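Local coordinates for IroE-like serine hydrolase (Shewanella oneidensis, PDB 3GFF), which probably hydrolyses ester bonds, using an alpha/beta-hydrolase fold, at residues Asp50-Phe55 and Gly80-Asn85; Gln13-Glu18 and Arg26-Ala31; Asn85-Tyr90 and His144-Leu149; Ser19-Glu24 and Ile121-Ala126. One frame throughout, in Å; residues are numbered along the deposited sequence.

Contacts 1, 2 and 4 gather round strand 77-81 and the hairpin of strands 12-19 and 24-31, while contact 3 lies at the end of strand 138-144. Contact 2 is that hairpin, and Gly-80 N to Val-29 O (2.8 Å) joins it to contact 1, their centres about 10 Å apart. Contact 4 ties the hairpin turn to helix 114-132, about 12 Å from contact 2 between centres. Contacts 1 and 3, again about 10 Å between centres, share Asn-85 and are bridged by Asp-50 OD1 to Arg-86 NE (2.7 Å). Contact 3 holds Ser-145, probably the nucleophile of a triad with His-247 and Asp-169; a nearby imidazole, probably from the crystallisation liquor, may mark a pocket.

Contact 1 of 4, residues Asp50-Phe55 and Gly80-Asn85; sequences DGEDQF and GIHNTN
The imidazole of His-82 carries the start of helix 51-65 on one face: Glu-52 CA stands 4.2 Å above the ring plane, offset toward the rim. A second flat group, the Phe-55 ring, has its CD1 3.6 Å from Gly-80 CA. Its CG lies anti to the backbone N (chi1 -176°), which directs the ring at the strand, and a beta carbon on Gly-80 would collide with CD1. Val-29, Ala-31 and Leu-48 also pack against this phenyl group.

Gly-51 N donates to Ile-81 O over 2.9 Å, approaching from above the carbonyl plane rather than within it. A side chain at Gly-51 would run into that same carbonyl, so the close approach of helix and strand depends on two residues without one. The first turn of the helix thereby packs against the end of strand 77-81, within the beta-alpha-beta unit formed by strand 43-48, helix 51-65 and strand 77-81.

Polar groups gather round the Asn-83 amide. Its ND2 gives a weak bond to Asp-50 OD1 (2.7 Å, N-H...O 130°) and another, longer one to Glu-52 OE1 (3.3 Å). Glu-52 OE2 also lies very near Asn-83 N, but its modelled position is doubtful. The stronger partner of Asp-50 is Arg-86, by a salt bridge to the same OD1. One amide thus faces two carboxylates, and the arginine probably offsets part of the negative charge collected at this helix start.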
loop_
_atom_site.group_PDB
_atom_site.type_symbol
_atom_site.label_atom_id
_atom_site.label_comp_id
_atom_site.label_asym_id
_atom_site.label_seq_id
_atom_site.Cartn_x
_atom_site.Cartn_y
_atom_site.Cartn_z
ATOM N N ASP A 50 15.131 -8.903 0.874
ATOM C CA ASP A 50 14.085 -9.917 1.047
ATOM C C ASP A 50 13.176 -9.955 -0.150
ATOM O O ASP A 50 11.964 -10.067 -0.002
ATOM C CB ASP A 50 13.268 -9.677 2.321
ATOM C CG ASP A 50 14.030 -10.018 3.550
ATOM O OD1 ASP A 50 14.666 -11.109 3.539
ATOM O OD2 ASP A 50 14.007 -9.214 4.498
ATOM N N GLY A 51 13.768 -9.908 -1.333
ATOM C CA GLY A 51 13.005 -9.843 -2.580
ATOM C C GLY A 51 12.000 -10.943 -2.823
ATOM O O GLY A 51 10.965 -10.672 -3.388
ATOM N N GLU A 52 12.298 -12.163 -2.362
ATOM C CA GLU A 52 11.428 -13.351 -2.561
ATOM C C GLU A 52 10.077 -13.133 -1.943
ATOM O O GLU A 52 9.097 -13.580 -2.459
ATOM C CB GLU A 52 11.978 -14.633 -1.895
ATOM C CG GLU A 52 13.468 -14.710 -1.696
ATOM C CD GLU A 52 13.986 -13.707 -0.700
ATOM O OE1 GLU A 52 13.492 -13.639 0.453
ATOM O OE2 GLU A 52 14.921 -12.984 -1.069
ATOM N N ASP A 53 10.055 -12.432 -0.827
ATOM C CA ASP A 53 8.845 -12.165 -0.039
ATOM C C ASP A 53 8.265 -10.734 -0.130
ATOM O O ASP A 53 7.046 -10.572 -0.085
ATOM C CB ASP A 53 9.148 -12.482 1.443
ATOM C CG ASP A 53 9.399 -13.969 1.692
ATOM O OD1 ASP A 53 9.036 -14.794 0.841
ATOM O OD2 ASP A 53 9.940 -14.325 2.742
ATOM N N GLN A 54 9.123 -9.726 -0.281
ATOM C CA GLN A 54 8.689 -8.310 -0.259
ATOM C C GLN A 54 8.571 -7.588 -1.628
ATOM O O GLN A 54 7.894 -6.567 -1.728
ATOM C CB GLN A 54 9.648 -7.504 0.624
ATOM C CG GLN A 54 9.829 -8.007 2.093
ATOM C CD GLN A 54 8.613 -7.783 2.966
ATOM O OE1 GLN A 54 7.715 -7.004 2.647
ATOM N NE2 GLN A 54 8.561 -8.501 4.072
ATOM N N PHE A 55 9.185 -8.135 -2.679
ATOM C CA PHE A 55 9.253 -7.431 -3.966
ATOM C C PHE A 55 7.906 -7.107 -4.577
ATOM O O PHE A 55 7.661 -5.957 -4.951
ATOM C CB PHE A 55 10.080 -8.196 -5.011
ATOM C CG PHE A 55 10.226 -7.444 -6.304
ATOM C CD1 PHE A 55 11.212 -6.461 -6.433
ATOM C CD2 PHE A 55 9.373 -7.689 -7.363
ATOM C CE1 PHE A 55 11.360 -5.741 -7.606
ATOM C CE2 PHE A 55 9.505 -6.968 -8.552
ATOM C CZ PHE A 55 10.508 -5.995 -8.675
ATOM N N GLY A 80 14.981 -6.031 -6.773
ATOM C CA GLY A 80 14.663 -6.931 -5.653
ATOM C C GLY A 80 15.735 -8.013 -5.536
ATOM O O GLY A 80 15.998 -8.749 -6.493
ATOM N N ILE A 81 16.363 -8.119 -4.371
ATOM C CA ILE A 81 17.440 -9.093 -4.183
ATOM C C ILE A 81 16.932 -10.333 -3.441
ATOM O O ILE A 81 16.414 -10.239 -2.340
ATOM C CB ILE A 81 18.664 -8.445 -3.450
ATOM C CG1 ILE A 81 19.058 -7.150 -4.142
ATOM C CG2 ILE A 81 19.906 -9.399 -3.408
ATOM C CD1 ILE A 81 20.145 -6.404 -3.427
ATOM N N HIS A 82 17.058 -11.510 -4.043
ATOM C CA HIS A 82 16.594 -12.690 -3.351
ATOM C C HIS A 82 17.659 -13.170 -2.406
ATOM O O HIS A 82 18.833 -12.915 -2.621
ATOM C CB HIS A 82 16.228 -13.837 -4.279
ATOM C CG HIS A 82 15.139 -13.502 -5.223
ATOM N ND1 HIS A 82 14.735 -14.360 -6.213
ATOM C CD2 HIS A 82 14.404 -12.372 -5.370
ATOM C CE1 HIS A 82 13.758 -13.796 -6.904
ATOM N NE2 HIS A 82 13.543 -12.584 -6.415
ATOM N N ASN A 83 17.208 -13.873 -1.371
ATOM C CA ASN A 83 18.063 -14.503 -0.404
ATOM C C ASN A 83 18.463 -15.933 -0.767
ATOM O O ASN A 83 17.796 -16.641 -1.532
ATOM C CB ASN A 83 17.351 -14.571 0.947
ATOM C CG ASN A 83 17.368 -13.272 1.673
ATOM O OD1 ASN A 83 18.423 -12.684 1.856
ATOM N ND2 ASN A 83 16.220 -12.840 2.143
ATOM N N THR A 84 19.601 -16.329 -0.219
ATOM C CA THR A 84 20.027 -17.713 -0.253
ATOM C C THR A 84 20.133 -17.993 1.271
ATOM O O THR A 84 19.179 -18.484 1.881
ATOM C CB THR A 84 21.322 -17.876 -1.015
ATOM O OG1 THR A 84 22.363 -17.179 -0.339
ATOM C CG2 THR A 84 21.181 -17.329 -2.454
ATOM N N ASN A 85 21.249 -17.597 1.892
ATOM C CA ASN A 85 21.419 -17.724 3.348
ATOM C C ASN A 85 21.206 -16.343 4.044
ATOM O O ASN A 85 22.121 -15.520 4.219
ATOM C CB ASN A 85 22.779 -18.345 3.666
ATOM C CG ASN A 85 22.913 -18.797 5.115
ATOM O OD1 ASN A 85 22.179 -18.353 6.010
ATOM N ND2 ASN A 85 23.900 -19.648 5.355
#

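Contact 2 of 4, residues Gln13-Glu18 and Arg26-Ala31; sequences QSKRLE and REYVIA
Tyr-28 takes the first torsion that sets CG between its own backbone N and carbonyl carbon (chi1 67°), laying the ring across the neighbouring strand beneath Lys-15. The first torsion of Lys-15 (chi1 -115°) brings its CG near the tyrosine hydroxyl, and the bent chain then leads off. The result is a CH-pi contact: Lys-15 CB stands over the Tyr-28 ring face, 3.3 Å from the centroid and close to the ring normal. Leu-17 CB comes to the ring edge instead, 4.0 Å from Tyr-28 CE1. Leu-125 and Ile-129 of helix 114-132 also touch Tyr-28.

Arg-16 and Glu-27 project from the other face of the sheet, side by side. A salt bridge is modelled with the carboxylate over a guanidinium face, but its detail is doubtful because the atoms are too close.

Six backbone bonds secure the register, two in each hydrogen-bonded pair. Lys-15 N reaches Tyr-28 O at 2.8 Å, and Tyr-28 N returns to Lys-15 O at 3.1 Å. Gln-13 with Ile-30 and Leu-17 with Arg-26 repeat this scheme. With strand directions 147° apart, this is a twisted antiparallel beta hairpin, which forms one margin of the mixed sheet of an alpha/beta-hydrolase fold.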
loop_
_atom_site.group_PDB
_atom_site.type_symbol
_atom_site.label_atom_id
_atom_site.label_comp_id
_atom_site.label_asym_id
_atom_site.label_seq_id
_atom_site.Cartn_x
_atom_site.Cartn_y
_atom_site.Cartn_z
ATOM N N GLN A 13 12.018 -8.391 -14.798
ATOM C CA GLN A 13 12.976 -9.149 -15.560
ATOM C C GLN A 13 13.671 -10.033 -14.510
ATOM O O GLN A 13 14.185 -9.536 -13.514
ATOM C CB GLN A 13 13.905 -8.107 -16.152
ATOM C CG GLN A 13 14.773 -8.475 -17.295
ATOM C CD GLN A 13 15.314 -7.234 -18.005
ATOM O OE1 GLN A 13 15.908 -7.341 -19.078
ATOM N NE2 GLN A 13 15.079 -6.043 -17.417
ATOM N N SER A 14 13.623 -11.339 -14.682
ATOM C CA SER A 14 14.298 -12.243 -13.753
ATOM C C SER A 14 15.771 -12.400 -14.153
ATOM O O SER A 14 16.091 -12.864 -15.239
ATOM C CB SER A 14 13.610 -13.606 -13.712
ATOM O OG SER A 14 14.519 -14.588 -13.229
ATOM N N LYS A 15 16.653 -12.063 -13.229
ATOM C CA LYS A 15 18.082 -12.050 -13.457
ATOM C C LYS A 15 18.920 -12.987 -12.588
ATOM O O LYS A 15 18.488 -13.415 -11.517
ATOM C CB LYS A 15 18.563 -10.620 -13.207
ATOM C CG LYS A 15 19.113 -9.886 -14.396
ATOM C CD LYS A 15 18.185 -9.638 -15.539
ATOM C CE LYS A 15 19.035 -9.300 -16.743
ATOM N NZ LYS A 15 19.903 -10.482 -17.118
ATOM N N ARG A 16 20.140 -13.265 -13.059
ATOM C CA ARG A 16 21.130 -14.059 -12.319
ATOM C C ARG A 16 22.537 -13.492 -12.457
ATOM O O ARG A 16 22.948 -13.031 -13.534
ATOM C CB ARG A 16 21.184 -15.514 -12.791
ATOM C CG ARG A 16 20.099 -16.350 -12.207
ATOM C CD ARG A 16 19.765 -17.523 -13.081
ATOM N NE ARG A 16 18.428 -17.997 -12.732
ATOM C CZ ARG A 16 18.144 -19.144 -12.116
ATOM N NH1 ARG A 16 19.117 -20.017 -11.815
ATOM N NH2 ARG A 16 16.861 -19.443 -11.844
ATOM N N LEU A 17 23.278 -13.582 -11.360
ATOM C CA LEU A 17 24.653 -13.158 -11.317
ATOM C C LEU A 17 25.471 -14.204 -10.543
ATOM O O LEU A 17 25.100 -14.603 -9.416
ATOM C CB LEU A 17 24.684 -11.798 -10.609
ATOM C CG LEU A 17 25.931 -10.937 -10.579
ATOM C CD1 LEU A 17 25.589 -9.556 -10.057
ATOM C CD2 LEU A 17 26.979 -11.593 -9.713
ATOM N N GLU A 18 26.573 -14.646 -11.128
ATOM C CA GLU A 18 27.478 -15.564 -10.434
ATOM C C GLU A 18 28.311 -14.713 -9.492
ATOM O O GLU A 18 29.110 -13.928 -9.955
ATOM C CB GLU A 18 28.386 -16.323 -11.402
ATOM C CG GLU A 18 27.672 -17.319 -12.296
ATOM C CD GLU A 18 26.792 -18.316 -11.523
ATOM O OE1 GLU A 18 27.335 -19.259 -10.875
ATOM O OE2 GLU A 18 25.549 -18.166 -11.586
ATOM N N ARG A 26 23.521 -15.863 -7.499
ATOM C CA ARG A 26 22.623 -14.952 -6.856
ATOM C C ARG A 26 21.513 -14.549 -7.834
ATOM O O ARG A 26 21.789 -14.177 -8.955
ATOM C CB ARG A 26 23.382 -13.717 -6.328
ATOM C CG ARG A 26 23.996 -13.878 -4.946
ATOM C CD ARG A 26 22.904 -14.360 -3.984
ATOM N NE ARG A 26 23.173 -14.094 -2.589
ATOM C CZ ARG A 26 22.438 -13.350 -1.774
ATOM N NH1 ARG A 26 21.301 -12.799 -2.127
ATOM N NH2 ARG A 26 22.832 -13.204 -0.535
ATOM N N GLU A 27 20.261 -14.643 -7.390
ATOM C CA GLU A 27 19.108 -14.243 -8.186
ATOM C C GLU A 27 18.548 -12.906 -7.733
ATOM O O GLU A 27 18.647 -12.496 -6.550
ATOM C CB GLU A 27 18.004 -15.316 -8.152
ATOM C CG GLU A 27 18.407 -16.574 -8.883
ATOM C CD GLU A 27 17.364 -17.680 -8.815
ATOM O OE1 GLU A 27 16.518 -17.703 -7.887
ATOM O OE2 GLU A 27 17.411 -18.550 -9.704
ATOM N N TYR A 28 17.997 -12.205 -8.705
ATOM C CA TYR A 28 17.379 -10.923 -8.457
ATOM C C TYR A 28 16.370 -10.586 -9.550
ATOM O O TYR A 28 16.384 -11.173 -10.631
ATOM C CB TYR A 28 18.442 -9.829 -8.297
ATOM C CG TYR A 28 19.252 -9.490 -9.516
ATOM C CD1 TYR A 28 20.416 -10.175 -9.806
ATOM C CD2 TYR A 28 18.876 -8.453 -10.353
ATOM C CE1 TYR A 28 21.184 -9.834 -10.890
ATOM C CE2 TYR A 28 19.632 -8.110 -11.437
ATOM C CZ TYR A 28 20.795 -8.791 -11.698
ATOM O OH TYR A 28 21.552 -8.490 -12.801
ATOM N N VAL A 29 15.502 -9.629 -9.250
ATOM C CA VAL A 29 14.462 -9.168 -10.164
ATOM C C VAL A 29 14.569 -7.651 -10.374
ATOM O O VAL A 29 14.925 -6.921 -9.463
ATOM C CB VAL A 29 13.038 -9.512 -9.630
ATOM C CG1 VAL A 29 12.704 -10.977 -9.830
ATOM C CG2 VAL A 29 12.900 -9.106 -8.147
ATOM N N ILE A 30 14.304 -7.202 -11.593
ATOM C CA ILE A 30 14.348 -5.778 -11.978
ATOM C C ILE A 30 12.978 -5.331 -12.516
ATOM O O ILE A 30 12.412 -6.024 -13.324
ATOM C CB ILE A 30 15.323 -5.556 -13.165
ATOM C CG1 ILE A 30 16.759 -5.926 -12.809
ATOM C CG2 ILE A 30 15.284 -4.120 -13.665
ATOM C CD1 ILE A 30 17.725 -5.706 -13.986
ATOM N N ALA A 31 12.465 -4.189 -12.061
ATOM C CA ALA A 31 11.246 -3.579 -12.595
ATOM C C ALA A 31 11.734 -2.249 -13.154
ATOM O O ALA A 31 12.396 -1.485 -12.437
ATOM C CB ALA A 31 10.182 -3.351 -11.503
#

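Contact 3 of 4, residues Asn85-Tyr90 and His144-Leu149; sequences NRMRDY and HSFGGL
Met-87, a selenomethionine, lies over one face of the Phe-146 ring beside the probable nucleophile elbow, the GxSxG turn of an alpha/beta hydrolase that carries Ser-145. Its SE stands 4.0 Å from the Phe-146 ring centroid and 24° off the normal, a Met-aromatic contact. Bends at its second and third torsions (chi2 -59°) fold the chain back over the ring.

Arg-86 approaches differently. Its extended chain crosses Phe-146 at about a right angle, with the guanidinium plane turned 77° from the ring: Arg-86 NH1 comes 3.6 Å from Phe-146 CD1, while Phe-146 CB lies over the guanidinium face. The guanidinium edge is directed at His-144 O and Ser-145 CB, and NE is held by a salt bridge to Asp-50. Trp-173 also meets the Phe-146 ring. An alanine in place of Phe-146 removes that ring and is likely to open a gap between the Met-87 selenium and Arg-86 NH1.

Ser-145 OG is hydrogen-bonded to His-247 NE2, consistent with the proposed triad. Elsewhere, the Tyr-90 ring packs against Gly-147, and its hydroxyl is hydrogen-bonded to Asp-50 N. A beta carbon at Gly-147 would sit tightly against Tyr-90 CE2; as built, Tyr-90 CD2 lies 3.4 Å from Gly-147 N.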
loop_
_atom_site.group_PDB
_atom_site.type_symbol
_atom_site.label_atom_id
_atom_site.label_comp_id
_atom_site.label_asym_id
_atom_site.label_seq_id
_atom_site.Cartn_x
_atom_site.Cartn_y
_atom_site.Cartn_z
ATOM N N ASN A 85 21.249 -17.597 1.892
ATOM C CA ASN A 85 21.419 -17.724 3.348
ATOM C C ASN A 85 21.206 -16.343 4.044
ATOM O O ASN A 85 22.121 -15.520 4.219
ATOM C CB ASN A 85 22.779 -18.345 3.666
ATOM C CG ASN A 85 22.913 -18.797 5.115
ATOM O OD1 ASN A 85 22.179 -18.353 6.010
ATOM N ND2 ASN A 85 23.900 -19.648 5.355
ATOM N N ARG A 86 19.964 -16.107 4.416
ATOM C CA ARG A 86 19.535 -14.866 5.053
ATOM C C ARG A 86 20.207 -14.572 6.406
ATOM O O ARG A 86 20.587 -13.442 6.680
ATOM C CB ARG A 86 18.026 -14.936 5.231
ATOM C CG ARG A 86 17.385 -13.716 5.880
ATOM C CD ARG A 86 15.884 -13.719 5.645
ATOM N NE ARG A 86 15.374 -12.368 5.805
ATOM C CZ ARG A 86 14.817 -11.898 6.919
ATOM N NH1 ARG A 86 14.649 -12.697 7.983
ATOM N NH2 ARG A 86 14.406 -10.627 6.964
HETATM N N MSE A 87 20.349 -15.573 7.262
HETATM C CA MSE A 87 20.992 -15.314 8.543
HETATM C C MSE A 87 22.467 -14.983 8.343
HETATM O O MSE A 87 23.053 -14.296 9.142
HETATM C CB MSE A 87 20.811 -16.468 9.529
HETATM C CG MSE A 87 19.396 -16.554 10.158
HETATM SE SE MSE A 87 18.876 -14.921 11.138
HETATM C CE MSE A 87 20.287 -15.069 12.420
ATOM N N ARG A 88 23.052 -15.455 7.266
ATOM C CA ARG A 88 24.459 -15.221 7.017
ATOM C C ARG A 88 24.654 -13.824 6.491
ATOM O O ARG A 88 25.492 -13.107 7.004
ATOM C CB ARG A 88 25.002 -16.230 6.012
ATOM C CG ARG A 88 26.506 -16.179 5.738
ATOM C CD ARG A 88 26.807 -16.931 4.448
ATOM N NE ARG A 88 26.164 -16.277 3.310
ATOM C CZ ARG A 88 26.100 -16.772 2.078
ATOM N NH1 ARG A 88 26.637 -17.956 1.781
ATOM N NH2 ARG A 88 25.486 -16.081 1.123
ATOM N N ASP A 89 23.834 -13.428 5.511
ATOM C CA ASP A 89 24.007 -12.172 4.798
ATOM C C ASP A 89 23.402 -10.948 5.437
ATOM O O ASP A 89 23.822 -9.858 5.130
ATOM C CB ASP A 89 23.396 -12.293 3.409
ATOM C CG ASP A 89 24.065 -13.358 2.555
ATOM O OD1 ASP A 89 25.262 -13.658 2.778
ATOM O OD2 ASP A 89 23.388 -13.895 1.647
ATOM N N TYR A 90 22.417 -11.118 6.304
ATOM C CA TYR A 90 21.713 -9.980 6.876
ATOM C C TYR A 90 22.160 -9.618 8.275
ATOM O O TYR A 90 21.636 -8.661 8.838
ATOM C CB TYR A 90 20.185 -10.213 6.809
ATOM C CG TYR A 90 19.563 -9.995 5.444
ATOM C CD1 TYR A 90 20.320 -10.060 4.283
ATOM C CD2 TYR A 90 18.196 -9.818 5.309
ATOM C CE1 TYR A 90 19.765 -9.883 3.055
ATOM C CE2 TYR A 90 17.609 -9.648 4.038
ATOM C CZ TYR A 90 18.401 -9.701 2.922
ATOM O OH TYR A 90 17.866 -9.568 1.637
ATOM N N HIS A 144 13.926 -4.474 5.685
ATOM C CA HIS A 144 12.894 -4.734 6.667
ATOM C C HIS A 144 13.345 -5.892 7.548
ATOM O O HIS A 144 13.941 -6.872 7.038
ATOM C CB HIS A 144 11.606 -5.114 5.940
ATOM C CG HIS A 144 10.539 -5.658 6.828
ATOM N ND1 HIS A 144 10.246 -6.998 6.881
ATOM C CD2 HIS A 144 9.722 -5.051 7.724
ATOM C CE1 HIS A 144 9.268 -7.190 7.751
ATOM N NE2 HIS A 144 8.944 -6.030 8.291
ATOM N N SER A 145 13.053 -5.800 8.843
ATOM C CA SER A 145 13.389 -6.848 9.809
ATOM C C SER A 145 14.886 -7.016 9.805
ATOM O O SER A 145 15.612 -6.024 9.936
ATOM C CB SER A 145 12.646 -8.150 9.486
ATOM O OG SER A 145 12.734 -9.121 10.540
ATOM N N PHE A 146 15.377 -8.241 9.682
ATOM C CA PHE A 146 16.828 -8.452 9.557
ATOM C C PHE A 146 17.453 -7.649 8.412
ATOM O O PHE A 146 18.593 -7.214 8.531
ATOM C CB PHE A 146 17.154 -9.916 9.382
ATOM C CG PHE A 146 17.074 -10.681 10.634
ATOM C CD1 PHE A 146 15.880 -11.212 11.064
ATOM C CD2 PHE A 146 18.201 -10.878 11.400
ATOM C CE1 PHE A 146 15.836 -11.906 12.229
ATOM C CE2 PHE A 146 18.137 -11.567 12.561
ATOM C CZ PHE A 146 16.992 -12.076 12.982
ATOM N N GLY A 147 16.730 -7.456 7.308
ATOM C CA GLY A 147 17.224 -6.607 6.203
ATOM C C GLY A 147 17.459 -5.161 6.667
ATOM O O GLY A 147 18.265 -4.423 6.088
ATOM N N GLY A 148 16.747 -4.736 7.708
ATOM C CA GLY A 148 16.956 -3.423 8.314
ATOM C C GLY A 148 18.371 -3.282 8.876
ATOM O O GLY A 148 18.909 -2.201 8.912
ATOM N N LEU A 149 18.949 -4.398 9.324
ATOM C CA LEU A 149 20.292 -4.450 9.891
ATOM C C LEU A 149 21.324 -4.233 8.809
ATOM O O LEU A 149 22.394 -3.739 9.114
ATOM C CB LEU A 149 20.579 -5.790 10.583
ATOM C CG LEU A 149 19.845 -6.075 11.878
ATOM C CD1 LEU A 149 19.988 -7.537 12.262
ATOM C CD2 LEU A 149 20.389 -5.136 12.971
#

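Contact 4 of 4, residues Ser19-Glu24 and Ile121-Ala126; sequences SRLLKE and IEKELA
Glu-124 reaches from helix 114-132 into the turn of the hairpin formed by strands 12-19 and 24-31, where its carboxylate accepts from Ser-19, Leu-21 and, weakly, Arg-20. The turn contains an ST motif, Leu-22 N donating to Ser-19 OG over 2.8 Å, and a G1 beta bulge in which Lys-23 and Glu-24 both face Ser-19.

The polar bonds divide between the carboxylate oxygens. Glu-124 OE1 receives Ser-19 OG on its syn lone pair at 2.6 Å. Glu-124 OE2 takes two backbone donors: Leu-21 N at 3.0 Å, nearly straight at 168° and on the syn side though tilted out of the carboxylate plane, and Arg-20 N. The bond from Arg-20 N to Glu-124 OE2, at 2.9 Å, is weak, with an angle of only 119°. The extended chain beyond CG (chi2 173°) carries the carboxylate across to these donors. Ser-19 OG thus donates to the helix and accepts from its own turn, linking the two sets of bonds. A glutamine in place of Glu-124 removes the negative charge and would probably leave one of the donors, the Ser-19 hydroxyl or a turn N-H, without an acceptor.

Van der Waals packing adds Leu-21 CB, 3.7 Å from Glu-124 OE1; this leucine also touches Asp-119 of the helix. Apolar contact is slight: the aliphatic part of Lys-123 meets the leucine obliquely, with Leu-21 CD1 4.0 Å from Lys-123 CB.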
loop_
_atom_site.group_PDB
_atom_site.type_symbol
_atom_site.label_atom_id
_atom_site.label_comp_id
_atom_site.label_asym_id
_atom_site.label_seq_id
_atom_site.Cartn_x
_atom_site.Cartn_y
_atom_site.Cartn_z
ATOM N N SER A 19 28.102 -14.840 -8.176
ATOM C CA SER A 19 28.879 -14.071 -7.208
ATOM C C SER A 19 30.179 -14.778 -6.939
ATOM O O SER A 19 30.183 -15.856 -6.377
ATOM C CB SER A 19 28.152 -13.874 -5.872
ATOM O OG SER A 19 28.981 -13.175 -4.953
ATOM N N ARG A 20 31.276 -14.171 -7.385
ATOM C CA ARG A 20 32.624 -14.655 -7.089
ATOM C C ARG A 20 32.935 -14.484 -5.589
ATOM O O ARG A 20 33.584 -15.330 -4.989
ATOM C CB ARG A 20 33.595 -13.813 -7.883
ATOM C CG ARG A 20 33.246 -13.752 -9.369
ATOM C CD ARG A 20 34.197 -14.418 -10.172
ATOM N NE ARG A 20 35.438 -13.693 -10.030
ATOM C CZ ARG A 20 36.597 -14.119 -10.500
ATOM N NH1 ARG A 20 36.683 -15.269 -11.195
ATOM N NH2 ARG A 20 37.677 -13.393 -10.282
ATOM N N LEU A 21 32.493 -13.346 -5.033
ATOM C CA LEU A 21 32.608 -13.018 -3.612
ATOM C C LEU A 21 31.872 -14.004 -2.700
ATOM O O LEU A 21 32.435 -14.462 -1.734
ATOM C CB LEU A 21 32.003 -11.626 -3.324
ATOM C CG LEU A 21 32.975 -10.458 -3.262
ATOM C CD1 LEU A 21 32.273 -9.106 -3.306
ATOM C CD2 LEU A 21 33.786 -10.638 -1.960
ATOM N N LEU A 22 30.592 -14.251 -2.992
ATOM C CA LEU A 22 29.767 -15.168 -2.213
ATOM C C LEU A 22 29.919 -16.651 -2.659
ATOM O O LEU A 22 29.437 -17.553 -1.974
ATOM C CB LEU A 22 28.287 -14.688 -2.201
ATOM C CG LEU A 22 28.076 -13.317 -1.518
ATOM C CD1 LEU A 22 26.631 -12.809 -1.520
ATOM C CD2 LEU A 22 28.613 -13.377 -0.076
ATOM N N LYS A 23 30.609 -16.892 -3.770
ATOM C CA LYS A 23 30.863 -18.253 -4.273
ATOM C C LYS A 23 29.547 -19.021 -4.521
ATOM O O LYS A 23 29.426 -20.216 -4.239
ATOM C CB LYS A 23 31.812 -19.005 -3.316
ATOM C CG LYS A 23 32.666 -20.080 -3.983
ATOM C CD LYS A 23 33.623 -20.810 -3.016
ATOM C CE LYS A 23 34.736 -21.595 -3.770
ATOM N NZ LYS A 23 34.281 -22.688 -4.723
ATOM N N GLU A 24 28.567 -18.313 -5.076
ATOM C CA GLU A 24 27.250 -18.880 -5.390
ATOM C C GLU A 24 26.575 -18.073 -6.478
ATOM O O GLU A 24 27.009 -16.982 -6.833
ATOM C CB GLU A 24 26.344 -18.900 -4.132
ATOM C CG GLU A 24 26.099 -17.533 -3.525
ATOM C CD GLU A 24 25.364 -17.545 -2.166
ATOM O OE1 GLU A 24 25.290 -18.590 -1.490
ATOM O OE2 GLU A 24 24.898 -16.474 -1.746
ATOM N N ILE A 121 26.976 -6.436 -3.232
ATOM C CA ILE A 121 26.164 -5.398 -3.857
ATOM C C ILE A 121 27.061 -4.366 -4.554
ATOM O O ILE A 121 26.864 -4.064 -5.724
ATOM C CB ILE A 121 25.203 -4.720 -2.842
ATOM C CG1 ILE A 121 24.156 -5.727 -2.346
ATOM C CG2 ILE A 121 24.532 -3.437 -3.467
ATOM C CD1 ILE A 121 23.287 -5.215 -1.209
ATOM N N GLU A 122 28.074 -3.869 -3.854
ATOM C CA GLU A 122 28.929 -2.827 -4.417
ATOM C C GLU A 122 29.912 -3.264 -5.451
ATOM O O GLU A 122 30.205 -2.498 -6.374
ATOM C CB GLU A 122 29.690 -2.086 -3.304
ATOM C CG GLU A 122 28.756 -1.309 -2.399
ATOM C CD GLU A 122 29.454 -0.321 -1.514
ATOM O OE1 GLU A 122 30.036 -0.700 -0.482
ATOM O OE2 GLU A 122 29.363 0.870 -1.820
ATOM N N LYS A 123 30.450 -4.472 -5.279
ATOM C CA LYS A 123 31.509 -4.942 -6.138
ATOM C C LYS A 123 30.989 -5.754 -7.322
ATOM O O LYS A 123 31.624 -5.766 -8.353
ATOM C CB LYS A 123 32.557 -5.723 -5.331
ATOM C CG LYS A 123 33.214 -4.906 -4.217
ATOM C CD LYS A 123 34.139 -3.821 -4.753
ATOM C CE LYS A 123 35.000 -3.180 -3.607
ATOM N NZ LYS A 123 35.959 -2.123 -4.105
ATOM N N GLU A 124 29.817 -6.374 -7.181
ATOM C CA GLU A 124 29.258 -7.194 -8.250
ATOM C C GLU A 124 27.878 -6.766 -8.729
ATOM O O GLU A 124 27.719 -6.377 -9.896
ATOM C CB GLU A 124 29.236 -8.639 -7.801
ATOM C CG GLU A 124 30.604 -9.183 -7.434
ATOM C CD GLU A 124 30.579 -10.567 -6.821
ATOM O OE1 GLU A 124 29.629 -10.911 -6.094
ATOM O OE2 GLU A 124 31.531 -11.319 -7.025
ATOM N N LEU A 125 26.878 -6.784 -7.856
ATOM C CA LEU A 125 25.522 -6.458 -8.303
ATOM C C LEU A 125 25.340 -5.014 -8.872
ATOM O O LEU A 125 24.926 -4.862 -10.027
ATOM C CB LEU A 125 24.490 -6.777 -7.218
ATOM C CG LEU A 125 23.001 -6.639 -7.623
ATOM C CD1 LEU A 125 22.588 -7.601 -8.724
ATOM C CD2 LEU A 125 22.077 -6.799 -6.406
ATOM N N ALA A 126 25.647 -3.974 -8.106
ATOM C CA ALA A 126 25.415 -2.622 -8.625
ATOM C C ALA A 126 26.182 -2.324 -9.955
ATOM O O ALA A 126 25.606 -1.830 -10.931
ATOM C CB ALA A 126 25.640 -1.533 -7.534
#